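Local atomic coordinates of uncharacterized protein (Desulfotomaculum acetoxidans, PDB entry 3U4Y), a protein that is of unknown function but folds as a seven-bladed beta-propeller of the lactonase family, which leaves an enzymatic role possible yet unproven. Residues G218-P223 with T242-N247; F25-L30 with I319-P324; P223-V228 with A275-L280. All coordinates share one frame; numbering follows the deposited sequence.

Contact 1. Residues G218-P223 with T242-N247; sequences GTNNLP and TVDVFN
Asn220 and Asp244 have the largest buried areas here, with Phe246 next, and one well-defined bond ties the first two: the backbone N of Asn220 donates to Asp244 OD2 at 3.2 Å. The N-H to acceptor angle of 172° makes the bond nearly straight, and the donor arrives almost in line with the C-O bond of the carboxylate. Asp244 can offer that oxygen to the loop because its CG stands beside the backbone N and opposite the carbonyl carbon (chi1 -67°), while its own backbone pairs with Val237 in the neighbouring strand. The Asn220 amide group comes up beside the same carboxylate, the two planes 53° apart. Its stem meets a second strand residue, with Asn220 CB 3.5 Å from Thr242 OG1. One residue earlier in the loop, Thr219 OG1 donates to Asn220 O at 2.7 Å, a bond in the carbonyl plane that ties side chain to backbone beside Asn220. Phe246 extends the contact toward the other end of 218-223. Its ring presents an edge to the chain, with Gly218 O lying near the ring plane 3.8 Å from Phe246 CZ. The methyl Thr219 CG2 approaches Phe246 CZ at 4.1 Å, and Phe257 meets the ring edge-to-face. Replacing Asp244 by an alanine would probably leave the N-H of Asn220 without its acceptor and let the loop shift off the strand. Together the segments bury 204 Å²; a Tris molecule, probably from the crystallisation liquor, lies near Asn220. In fold terms, 218-223 leads from the outermost strand of one blade, 212-218, to the innermost strand of the next, 226-228, and on the way is pinned to the third strand of that next blade: an interblade connection of a beta-propeller.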
ATOM      1  N   GLY A 218     -20.423   3.758  -2.847  1.00 16.37           N
ATOM      2  CA  GLY A 218     -20.166   4.417  -1.588  1.00 14.42           C
ATOM      3  C   GLY A 218     -19.817   3.464  -0.467  1.00 27.37           C
ATOM      4  O   GLY A 218     -20.042   2.267  -0.568  1.00 31.38           O
ATOM      5  N   THR A 219     -19.260   4.015   0.607  1.00 32.42           N
ATOM      6  CA  THR A 219     -18.788   3.227   1.732  1.00 27.72           C
ATOM      7  C   THR A 219     -19.112   3.925   3.042  1.00 36.46           C
ATOM      8  O   THR A 219     -19.590   5.066   3.056  1.00 40.61           O
ATOM      9  CB  THR A 219     -17.281   3.105   1.702  1.00 18.60           C
ATOM     10  OG1 THR A 219     -16.718   4.331   2.167  1.00 32.84           O
ATOM     11  CG2 THR A 219     -16.810   2.870   0.302  1.00 13.30           C
ATOM     12  N   ASN A 220     -18.831   3.242   4.146  1.00 31.52           N
ATOM     13  CA  ASN A 220     -18.956   3.861   5.449  1.00 36.06           C
ATOM     14  C   ASN A 220     -17.968   5.004   5.592  1.00 40.45           C
ATOM     15  O   ASN A 220     -17.105   5.222   4.739  1.00 46.84           O
ATOM     16  CB  ASN A 220     -18.704   2.844   6.550  1.00 42.99           C
ATOM     17  CG  ASN A 220     -19.802   1.827   6.662  1.00 36.77           C
ATOM     18  OD1 ASN A 220     -19.611   0.665   6.320  1.00 38.89           O
ATOM     19  ND2 ASN A 220     -20.958   2.252   7.149  1.00 36.14           N
ATOM     20  N   ASN A 221     -18.064   5.716   6.698  1.00 40.43           N
ATOM     21  CA  ASN A 221     -17.233   6.889   6.861  1.00 45.68           C
ATOM     22  C   ASN A 221     -15.732   6.644   6.737  1.00 41.33           C
ATOM     23  O   ASN A 221     -15.141   5.889   7.519  1.00 39.89           O
ATOM     24  CB  ASN A 221     -17.536   7.580   8.184  1.00 54.89           C
ATOM     25  CG  ASN A 221     -17.028   8.997   8.216  1.00 53.31           C
ATOM     26  OD1 ASN A 221     -16.864   9.641   7.168  1.00 49.32           O
ATOM     27  ND2 ASN A 221     -16.771   9.495   9.418  1.00 53.54           N
ATOM     28  N   LEU A 222     -15.145   7.283   5.729  1.00 32.97           N
ATOM     29  CA  LEU A 222     -13.718   7.545   5.698  1.00 12.67           C
ATOM     30  C   LEU A 222     -12.884   6.335   5.288  1.00 32.19           C
ATOM     31  O   LEU A 222     -12.195   5.746   6.113  1.00 29.22           O
ATOM     32  CB  LEU A 222     -13.284   8.077   7.059  1.00 13.21           C
ATOM     33  CG  LEU A 222     -12.640   9.470   7.079  1.00 37.31           C
ATOM     34  CD1 LEU A 222     -13.436  10.464   6.250  1.00 39.52           C
ATOM     35  CD2 LEU A 222     -12.500   9.958   8.491  1.00 14.35           C
ATOM     36  N   PRO A 223     -12.947   5.971   3.997  1.00 34.58           N
ATOM     37  CA  PRO A 223     -12.256   4.792   3.464  1.00 22.53           C
ATOM     38  C   PRO A 223     -10.747   4.985   3.283  1.00 30.33           C
ATOM     39  O   PRO A 223     -10.306   5.911   2.602  1.00 30.11           O
ATOM     40  CB  PRO A 223     -12.931   4.590   2.108  1.00 16.13           C
ATOM     41  CG  PRO A 223     -13.415   5.961   1.715  1.00 21.29           C
ATOM     42  CD  PRO A 223     -13.835   6.596   2.993  1.00 35.97           C
ATOM     43  N   THR A 242     -15.314   0.502  10.300  1.00 37.02           N
ATOM     44  CA  THR A 242     -15.606  -0.806   9.753  1.00 35.59           C
ATOM     45  C   THR A 242     -14.635  -1.277   8.691  1.00 37.36           C
ATOM     46  O   THR A 242     -13.915  -0.488   8.074  1.00 34.01           O
ATOM     47  CB  THR A 242     -17.002  -0.823   9.102  1.00 37.53           C
ATOM     48  OG1 THR A 242     -17.042   0.120   8.026  1.00 32.38           O
ATOM     49  CG2 THR A 242     -18.067  -0.465  10.107  1.00 45.01           C
ATOM     50  N   VAL A 243     -14.635  -2.589   8.487  1.00 36.18           N
ATOM     51  CA  VAL A 243     -14.237  -3.147   7.210  1.00 32.82           C
ATOM     52  C   VAL A 243     -15.506  -3.341   6.415  1.00 26.26           C
ATOM     53  O   VAL A 243     -16.512  -3.785   6.951  1.00 32.51           O
ATOM     54  CB  VAL A 243     -13.619  -4.512   7.345  1.00 31.25           C
ATOM     55  CG1 VAL A 243     -13.097  -4.966   5.979  1.00 32.63           C
ATOM     56  CG2 VAL A 243     -12.529  -4.473   8.374  1.00 32.70           C
ATOM     57  N   ASP A 244     -15.457  -2.976   5.146  1.00 21.83           N
ATOM     58  CA  ASP A 244     -16.539  -3.235   4.215  1.00 29.95           C
ATOM     59  C   ASP A 244     -16.073  -4.265   3.215  1.00 48.20           C
ATOM     60  O   ASP A 244     -14.967  -4.172   2.692  1.00 57.27           O
ATOM     61  CB  ASP A 244     -16.931  -1.953   3.476  1.00 13.29           C
ATOM     62  CG  ASP A 244     -17.537  -0.946   4.395  1.00 25.27           C
ATOM     63  OD1 ASP A 244     -17.940  -1.352   5.498  1.00 32.88           O
ATOM     64  OD2 ASP A 244     -17.600   0.242   4.043  1.00 30.19           O
ATOM     65  N   VAL A 245     -16.896  -5.260   2.942  1.00  9.86           N
ATOM     66  CA  VAL A 245     -16.546  -6.139   1.859  1.00 26.71           C
ATOM     67  C   VAL A 245     -17.497  -5.988   0.669  1.00 21.13           C
ATOM     68  O   VAL A 245     -18.713  -5.903   0.831  1.00 22.56           O
ATOM     69  CB  VAL A 245     -16.373  -7.599   2.349  1.00 25.67           C
ATOM     70  CG1 VAL A 245     -17.038  -7.781   3.693  1.00 26.68           C
ATOM     71  CG2 VAL A 245     -16.872  -8.584   1.320  1.00 14.82           C
ATOM     72  N   PHE A 246     -16.918  -5.903  -0.523  1.00 19.54           N
ATOM     73  CA  PHE A 246     -17.696  -5.906  -1.750  1.00 29.74           C
ATOM     74  C   PHE A 246     -17.322  -7.096  -2.614  1.00 23.90           C
ATOM     75  O   PHE A 246     -16.257  -7.657  -2.475  1.00 25.79           O
ATOM     76  CB  PHE A 246     -17.420  -4.654  -2.564  1.00 36.63           C
ATOM     77  CG  PHE A 246     -17.651  -3.381  -1.827  1.00 45.61           C
ATOM     78  CD1 PHE A 246     -16.899  -3.069  -0.698  1.00 48.58           C
ATOM     79  CD2 PHE A 246     -18.589  -2.469  -2.285  1.00 36.72           C
ATOM     80  CE1 PHE A 246     -17.092  -1.874  -0.018  1.00 39.08           C
ATOM     81  CE2 PHE A 246     -18.786  -1.282  -1.623  1.00 35.83           C
ATOM     82  CZ  PHE A 246     -18.039  -0.981  -0.484  1.00 36.36           C
ATOM     83  N   ASN A 247     -18.210  -7.464  -3.521  1.00 20.21           N
ATOM     84  CA  ASN A 247     -17.886  -8.403  -4.571  1.00 21.63           C
ATOM     85  C   ASN A 247     -17.606  -7.602  -5.814  1.00 18.24           C
ATOM     86  O   ASN A 247     -18.215  -6.565  -6.017  1.00 17.78           O
ATOM     87  CB  ASN A 247     -19.071  -9.309  -4.850  1.00 36.53           C
ATOM     88  CG  ASN A 247     -19.190 -10.437  -3.857  1.00 42.56           C
ATOM     89  OD1 ASN A 247     -20.261 -10.649  -3.280  1.00 47.29           O
ATOM     90  ND2 ASN A 247     -18.101 -11.186  -3.665  1.00 31.84           N
TER

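Contact 2. Residues F25-L30 with I319-P324; sequences FSTDTL and IAICHP
Ser26 OG receives a weak bond from Asp28 N (3.1 Å, 126° at the hydrogen) and also lies beside Thr29 OG1, at a separation too short to be trusted. These interactions lie in the turn that carries Thr27, the residue whose OG1 packs 4.1 Å from Ile321 CG2. The rest of the contact is apolar, with no hydrogen bond between the segments. Ile321 divides its two branches between two partners. With CG1 beside the backbone N (chi1 -59°) and CG2 anti to it, CG2 is left to Thr27 while Ile321 CD1 reaches the edge of the Phe25 ring, near its plane, 4.3 Å from Phe25 CZ. Ile319 CD1 comes to Phe25 CZ at 4.3 Å as well, so two isoleucine ends converge on one ring corner. Strand order explains the geometry: 21-26 and 319-321 are not neighbours but flank strand 11-16, and the side chains reach across it. This is the closing blade of the propeller, in which the C-terminal strand 319-321 forms the inner edge of a sheet otherwise built from the N terminus, the "velcro" closure of the ring. Leu297 packs on both Phe25 and Ile319, and Phe288 on both isoleucines, from the preceding blade. Just beyond Ile321, Cys322 is disulfide-bonded to Cys51, fastening the chain's end covalently to the blade that follows.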
ATOM      1  N   PHE A  25       6.352 -10.390  12.143  1.00 45.39           N
ATOM      2  CA  PHE A  25       5.446 -11.135  12.997  1.00 45.94           C
ATOM      3  C   PHE A  25       5.019 -12.388  12.233  1.00 55.00           C
ATOM      4  O   PHE A  25       5.064 -12.422  11.000  1.00 50.96           O
ATOM      5  CB  PHE A  25       4.234 -10.263  13.358  1.00 33.69           C
ATOM      6  CG  PHE A  25       3.461  -9.800  12.167  1.00 47.55           C
ATOM      7  CD1 PHE A  25       2.253 -10.383  11.836  1.00 50.21           C
ATOM      8  CD2 PHE A  25       3.955  -8.797  11.349  1.00 63.04           C
ATOM      9  CE1 PHE A  25       1.541  -9.969  10.711  1.00 48.46           C
ATOM     10  CE2 PHE A  25       3.247  -8.370  10.230  1.00 62.65           C
ATOM     11  CZ  PHE A  25       2.040  -8.966   9.909  1.00 56.60           C
ATOM     12  N   SER A  26       4.622 -13.431  12.951  1.00 54.70           N
ATOM     13  CA  SER A  26       4.104 -14.598  12.268  1.00 46.13           C
ATOM     14  C   SER A  26       2.597 -14.485  12.074  1.00 50.85           C
ATOM     15  O   SER A  26       1.858 -14.136  12.996  1.00 50.50           O
ATOM     16  CB  SER A  26       4.440 -15.876  13.017  1.00 33.62           C
ATOM     17  OG  SER A  26       3.271 -16.450  13.571  1.00 39.29           O
ATOM     18  N   THR A  27       2.179 -14.766  10.844  1.00 43.85           N
ATOM     19  CA  THR A  27       0.802 -15.004  10.451  1.00 40.00           C
ATOM     20  C   THR A  27       0.080 -16.109  11.253  1.00 48.79           C
ATOM     21  O   THR A  27      -1.148 -16.087  11.384  1.00 48.88           O
ATOM     22  CB  THR A  27       0.847 -15.448   9.001  1.00 51.30           C
ATOM     23  OG1 THR A  27       1.373 -14.377   8.212  1.00 53.17           O
ATOM     24  CG2 THR A  27      -0.529 -15.885   8.490  1.00 59.89           C
ATOM     25  N   ASP A  28       0.847 -17.065  11.784  1.00 54.74           N
ATOM     26  CA  ASP A  28       0.307 -18.276  12.422  1.00 60.60           C
ATOM     27  C   ASP A  28       0.060 -18.124  13.912  1.00 57.45           C
ATOM     28  O   ASP A  28      -1.080 -18.180  14.380  1.00 57.19           O
ATOM     29  CB  ASP A  28       1.287 -19.446  12.268  1.00 70.11           C
ATOM     30  CG  ASP A  28       1.532 -19.831  10.825  1.00 69.21           C
ATOM     31  OD1 ASP A  28       0.544 -20.082  10.090  1.00 67.33           O
ATOM     32  OD2 ASP A  28       2.724 -19.879  10.436  1.00 59.33           O
ATOM     33  N   THR A  29       1.160 -17.990  14.649  1.00 51.86           N
ATOM     34  CA  THR A  29       1.146 -17.881  16.103  1.00 54.41           C
ATOM     35  C   THR A  29       0.677 -16.515  16.561  1.00 60.80           C
ATOM     36  O   THR A  29       0.086 -16.379  17.637  1.00 61.58           O
ATOM     37  CB  THR A  29       2.555 -18.058  16.666  1.00 55.67           C
ATOM     38  OG1 THR A  29       3.508 -17.605  15.698  1.00 50.99           O
ATOM     39  CG2 THR A  29       2.826 -19.514  16.989  1.00 66.48           C
ATOM     40  N   LEU A  30       0.977 -15.505  15.751  1.00 64.08           N
ATOM     41  CA  LEU A  30       0.646 -14.127  16.079  1.00 60.50           C
ATOM     42  C   LEU A  30       1.540 -13.591  17.187  1.00 64.70           C
ATOM     43  O   LEU A  30       1.054 -13.070  18.197  1.00 70.63           O
ATOM     44  CB  LEU A  30      -0.825 -14.004  16.469  1.00 48.28           C
ATOM     45  CG  LEU A  30      -1.732 -14.297  15.285  1.00 40.41           C
ATOM     46  CD1 LEU A  30      -3.186 -13.935  15.580  1.00 38.78           C
ATOM     47  CD2 LEU A  30      -1.204 -13.523  14.107  1.00 38.00           C
ATOM     48  N   ILE A 319       1.924  -1.900   6.420  1.00 40.48           N
ATOM     49  CA  ILE A 319       1.952  -3.310   6.765  1.00 30.90           C
ATOM     50  C   ILE A 319       1.932  -4.119   5.493  1.00 30.78           C
ATOM     51  O   ILE A 319       1.240  -3.761   4.536  1.00 38.65           O
ATOM     52  CB  ILE A 319       0.747  -3.702   7.634  1.00 30.79           C
ATOM     53  CG1 ILE A 319       0.580  -5.218   7.684  1.00 22.99           C
ATOM     54  CG2 ILE A 319      -0.526  -3.083   7.109  1.00 31.01           C
ATOM     55  CD1 ILE A 319      -0.410  -5.653   8.752  1.00 22.30           C
ATOM     56  N   ALA A 320       2.703  -5.205   5.485  1.00 27.05           N
ATOM     57  CA  ALA A 320       2.797  -6.100   4.334  1.00 30.54           C
ATOM     58  C   ALA A 320       2.864  -7.538   4.785  1.00 38.22           C
ATOM     59  O   ALA A 320       3.448  -7.846   5.815  1.00 45.71           O
ATOM     60  CB  ALA A 320       4.008  -5.779   3.492  1.00 22.13           C
ATOM     61  N   ILE A 321       2.263  -8.427   4.012  1.00 36.25           N
ATOM     62  CA  ILE A 321       2.311  -9.830   4.356  1.00 31.42           C
ATOM     63  C   ILE A 321       2.946 -10.616   3.215  1.00 41.89           C
ATOM     64  O   ILE A 321       2.919 -10.189   2.065  1.00 43.64           O
ATOM     65  CB  ILE A 321       0.917 -10.344   4.737  1.00 28.41           C
ATOM     66  CG1 ILE A 321       0.385  -9.534   5.920  1.00 27.02           C
ATOM     67  CG2 ILE A 321       0.959 -11.803   5.060  1.00 24.74           C
ATOM     68  CD1 ILE A 321      -0.637 -10.241   6.765  1.00 25.21           C
ATOM     69  N   CYS A 322       3.558 -11.744   3.546  1.00 57.06           N
ATOM     70  CA  CYS A 322       4.253 -12.555   2.563  1.00 52.75           C
ATOM     71  C   CYS A 322       3.264 -13.215   1.613  1.00 52.41           C
ATOM     72  O   CYS A 322       2.317 -13.868   2.057  1.00 57.11           O
ATOM     73  CB  CYS A 322       5.073 -13.627   3.270  1.00 45.45           C
ATOM     74  SG  CYS A 322       6.099 -14.551   2.138  1.00 67.04           S
ATOM     75  N   HIS A 323       3.478 -13.041   0.311  1.00 45.49           N
ATOM     76  CA  HIS A 323       2.597 -13.644  -0.694  1.00 43.09           C
ATOM     77  C   HIS A 323       3.425 -14.149  -1.847  1.00 50.91           C
ATOM     78  O   HIS A 323       3.772 -13.382  -2.742  1.00 62.90           O
ATOM     79  CB  HIS A 323       1.592 -12.621  -1.246  1.00 47.54           C
ATOM     80  CG  HIS A 323       0.517 -12.229  -0.280  1.00 57.40           C
ATOM     81  ND1 HIS A 323       0.020 -10.946  -0.203  1.00 50.88           N
ATOM     82  CD2 HIS A 323      -0.162 -12.948   0.644  1.00 70.49           C
ATOM     83  CE1 HIS A 323      -0.908 -10.889   0.732  1.00 54.50           C
ATOM     84  NE2 HIS A 323      -1.043 -12.094   1.261  1.00 64.95           N
ATOM     85  N   PRO A 324       3.768 -15.436  -1.833  1.00 44.86           N
ATOM     86  CA  PRO A 324       4.493 -15.919  -3.009  1.00 45.29           C
ATOM     87  C   PRO A 324       3.580 -16.092  -4.221  1.00 70.11           C
ATOM     88  O   PRO A 324       2.379 -16.362  -4.088  1.00 69.15           O
ATOM     89  CB  PRO A 324       5.060 -17.251  -2.552  1.00 35.43           C
ATOM     90  CG  PRO A 324       4.276 -17.631  -1.336  1.00 28.29           C
ATOM     91  CD  PRO A 324       3.769 -16.399  -0.718  1.00 35.78           C
TER

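Contact 3. Residues P223-V228 with A275-L280; sequences PGTIVV and ANQMAL
Strands 226-228 and 278-280 run side by side in the same direction, their axes 6° from parallel and 7.3 Å apart. That spacing is too wide for one sheet, and no hydrogen bond joins the segments; instead each backbone pairs within its own sheet, Val227 with Tyr236 and Ala279 with Phe288. The chains approach more closely ahead of the strands, where the CA atoms of Thr225 and Asn276 are 5.6 Å apart, against 6.6 Å for Val227 and Ala279. Thr225 fills this narrower end, and its branches part company. Its methyl CG2 lies 3.4 Å from Gln277 N, and its OG1 packs 3.7 Å from Met278 CB. Between them, Thr225 CB sits 3.5 Å from Asn276 OD1, an oxygen whose hydrogen-bond donor is Asn180 ND2, in strand 178-183 of the blade preceding that of Thr225. Val227 serves the wider end in a similar manner. Its CG1 is anti to the backbone N (chi1 -176°) and leans on Leu280 CD2, whereas CG2, beside that N, faces Met278 CB at 4.1 Å. Thus each valine methyl meets one of two alternate residues, Met278 and Leu280, whose side chains leave the strand toward 223-228. Met278, modelled as selenomethionine, contributes mainly its first carbons, for its chain bends and carries the end away from 223-228, onto Leu287 and Ile289. Since both strands are the first and innermost of their four-stranded sheets, and the contact centre is only about 7 Å from the centre of the chain, the geometry is that of two adjacent beta-propeller blades facing each other beside the central axis, held by interdigitated side chains.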
ATOM      1  N   PRO A 223     -12.947   5.971   3.997  1.00 34.58           N
ATOM      2  CA  PRO A 223     -12.256   4.792   3.464  1.00 22.53           C
ATOM      3  C   PRO A 223     -10.747   4.985   3.283  1.00 30.33           C
ATOM      4  O   PRO A 223     -10.306   5.911   2.602  1.00 30.11           O
ATOM      5  CB  PRO A 223     -12.931   4.590   2.108  1.00 16.13           C
ATOM      6  CG  PRO A 223     -13.415   5.961   1.715  1.00 21.29           C
ATOM      7  CD  PRO A 223     -13.835   6.596   2.993  1.00 35.97           C
ATOM      8  N   GLY A 224      -9.958   4.089   3.869  1.00 38.21           N
ATOM      9  CA  GLY A 224      -8.516   4.218   3.817  1.00 41.93           C
ATOM     10  C   GLY A 224      -7.809   3.360   2.786  1.00 46.01           C
ATOM     11  O   GLY A 224      -7.206   3.870   1.840  1.00 52.96           O
ATOM     12  N   THR A 225      -7.868   2.050   2.970  1.00 41.44           N
ATOM     13  CA  THR A 225      -7.045   1.160   2.166  1.00 41.62           C
ATOM     14  C   THR A 225      -7.863   0.024   1.562  1.00 32.89           C
ATOM     15  O   THR A 225      -8.788  -0.497   2.187  1.00 22.05           O
ATOM     16  CB  THR A 225      -5.786   0.646   2.965  1.00 47.27           C
ATOM     17  OG1 THR A 225      -5.916  -0.747   3.283  1.00 38.75           O
ATOM     18  CG2 THR A 225      -5.564   1.483   4.254  1.00 25.29           C
ATOM     19  N   ILE A 226      -7.504  -0.335   0.332  1.00 31.60           N
ATOM     20  CA  ILE A 226      -8.228  -1.324  -0.454  1.00 24.94           C
ATOM     21  C   ILE A 226      -7.404  -2.584  -0.595  1.00 35.06           C
ATOM     22  O   ILE A 226      -6.332  -2.553  -1.204  1.00 48.13           O
ATOM     23  CB  ILE A 226      -8.469  -0.828  -1.908  1.00 32.77           C
ATOM     24  CG1 ILE A 226      -8.926   0.632  -1.947  1.00 26.04           C
ATOM     25  CG2 ILE A 226      -9.460  -1.715  -2.613  1.00 35.81           C
ATOM     26  CD1 ILE A 226      -9.826   1.005  -0.820  1.00 27.22           C
ATOM     27  N   VAL A 227      -7.888  -3.694  -0.048  1.00 32.85           N
ATOM     28  CA  VAL A 227      -7.255  -4.985  -0.302  1.00 33.57           C
ATOM     29  C   VAL A 227      -8.123  -5.761  -1.267  1.00 36.53           C
ATOM     30  O   VAL A 227      -9.336  -5.846  -1.077  1.00 37.18           O
ATOM     31  CB  VAL A 227      -7.182  -5.865   0.950  1.00 31.76           C
ATOM     32  CG1 VAL A 227      -6.411  -7.150   0.635  1.00 41.28           C
ATOM     33  CG2 VAL A 227      -6.578  -5.125   2.108  1.00 16.52           C
ATOM     34  N   VAL A 228      -7.518  -6.353  -2.287  1.00 33.37           N
ATOM     35  CA  VAL A 228      -8.297  -7.224  -3.162  1.00 38.27           C
ATOM     36  C   VAL A 228      -7.725  -8.639  -3.346  1.00 35.87           C
ATOM     37  O   VAL A 228      -6.576  -8.818  -3.742  1.00 51.43           O
ATOM     38  CB  VAL A 228      -8.676  -6.541  -4.524  1.00 35.19           C
ATOM     39  CG1 VAL A 228      -7.990  -5.167  -4.694  1.00 22.95           C
ATOM     40  CG2 VAL A 228      -8.434  -7.481  -5.715  1.00 28.92           C
ATOM     41  N   ALA A 275      -0.352   4.838   2.807  1.00 20.87           N
ATOM     42  CA  ALA A 275       0.283   3.607   3.212  1.00 17.50           C
ATOM     43  C   ALA A 275      -0.741   2.583   3.646  1.00 27.79           C
ATOM     44  O   ALA A 275      -1.578   2.857   4.510  1.00 29.34           O
ATOM     45  CB  ALA A 275       1.268   3.863   4.319  1.00 14.55           C
ATOM     46  N   ASN A 276      -0.661   1.391   3.062  1.00 33.53           N
ATOM     47  CA  ASN A 276      -1.642   0.365   3.368  1.00 34.03           C
ATOM     48  C   ASN A 276      -1.619  -0.066   4.813  1.00 26.19           C
ATOM     49  O   ASN A 276      -0.594  -0.497   5.328  1.00 26.53           O
ATOM     50  CB  ASN A 276      -1.506  -0.792   2.402  1.00 37.05           C
ATOM     51  CG  ASN A 276      -1.912  -0.392   1.011  1.00 47.95           C
ATOM     52  OD1 ASN A 276      -3.036   0.063   0.801  1.00 62.26           O
ATOM     53  ND2 ASN A 276      -0.992  -0.493   0.064  1.00 44.63           N
ATOM     54  N   GLN A 277      -2.751   0.115   5.477  1.00 20.82           N
ATOM     55  CA  GLN A 277      -2.874  -0.255   6.873  1.00 26.04           C
ATOM     56  C   GLN A 277      -3.671  -1.536   7.034  1.00 28.21           C
ATOM     57  O   GLN A 277      -4.289  -1.730   8.073  1.00 40.05           O
ATOM     58  CB  GLN A 277      -3.570   0.839   7.680  1.00 23.23           C
ATOM     59  CG  GLN A 277      -2.917   2.219   7.667  1.00 35.14           C
ATOM     60  CD  GLN A 277      -3.635   3.193   8.612  1.00 45.79           C
ATOM     61  OE1 GLN A 277      -3.331   3.256   9.809  1.00 49.04           O
ATOM     62  NE2 GLN A 277      -4.607   3.932   8.081  1.00 38.54           N
HETATM   63  N   MSE A 278      -3.674  -2.396   6.016  1.00 30.33           N
HETATM   64  CA  MSE A 278      -4.410  -3.664   6.082  1.00 29.56           C
HETATM   65  C   MSE A 278      -3.838  -4.657   5.085  1.00 29.60           C
HETATM   66  O   MSE A 278      -3.488  -4.282   3.969  1.00 33.69           O
HETATM   67  CB  MSE A 278      -5.893  -3.440   5.791  1.00 31.76           C
HETATM   68  CG  MSE A 278      -6.855  -4.554   6.257  1.00 35.05           C
HETATM   69 SE   MSE A 278      -8.750  -4.228   5.731  0.92 56.12          SE
HETATM   70  CE  MSE A 278      -9.567  -4.511   7.442  1.00 22.00           C
ATOM     71  N   ALA A 279      -3.725  -5.919   5.488  1.00 23.35           N
ATOM     72  CA  ALA A 279      -3.242  -6.955   4.583  1.00 29.49           C
ATOM     73  C   ALA A 279      -3.950  -8.267   4.827  1.00 34.32           C
ATOM     74  O   ALA A 279      -4.406  -8.539   5.937  1.00 38.21           O
ATOM     75  CB  ALA A 279      -1.756  -7.142   4.727  1.00 39.08           C
ATOM     76  N   LEU A 280      -4.022  -9.073   3.773  1.00 35.97           N
ATOM     77  CA  LEU A 280      -4.650 -10.390   3.792  1.00 38.64           C
ATOM     78  C   LEU A 280      -3.541 -11.432   3.966  1.00 28.83           C
ATOM     79  O   LEU A 280      -2.523 -11.353   3.279  1.00 27.61           O
ATOM     80  CB  LEU A 280      -5.333 -10.586   2.430  1.00 39.59           C
ATOM     81  CG  LEU A 280      -6.720 -11.158   2.108  1.00 34.22           C
ATOM     82  CD1 LEU A 280      -7.668 -11.190   3.280  1.00 32.28           C
ATOM     83  CD2 LEU A 280      -7.313 -10.351   0.971  1.00 31.28           C
TER

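Overall arrangement
Along the chain the segments come in the order 25-30, 218-223, 223-228, 242-247, 275-280 and 319-324, so contact 2 spans both others. Contacts 1 and 3 share Pro223 and the blade whose strands run from 226-228 to 254-262, their centres about 11 Å apart: contact 1 fixes the chain entering that blade, contact 3 packs its inner strand on the next. Contact 2 lies in the closing blade, its centre about 15 Å from that of contact 3 and 24 Å from that of contact 1. His323 probably hydrogen-bonds to Leu280, and Ile319 and Ile321 pack on 275-280. Four consecutive blades, from that of 178-218 to the closing one, are thereby linked.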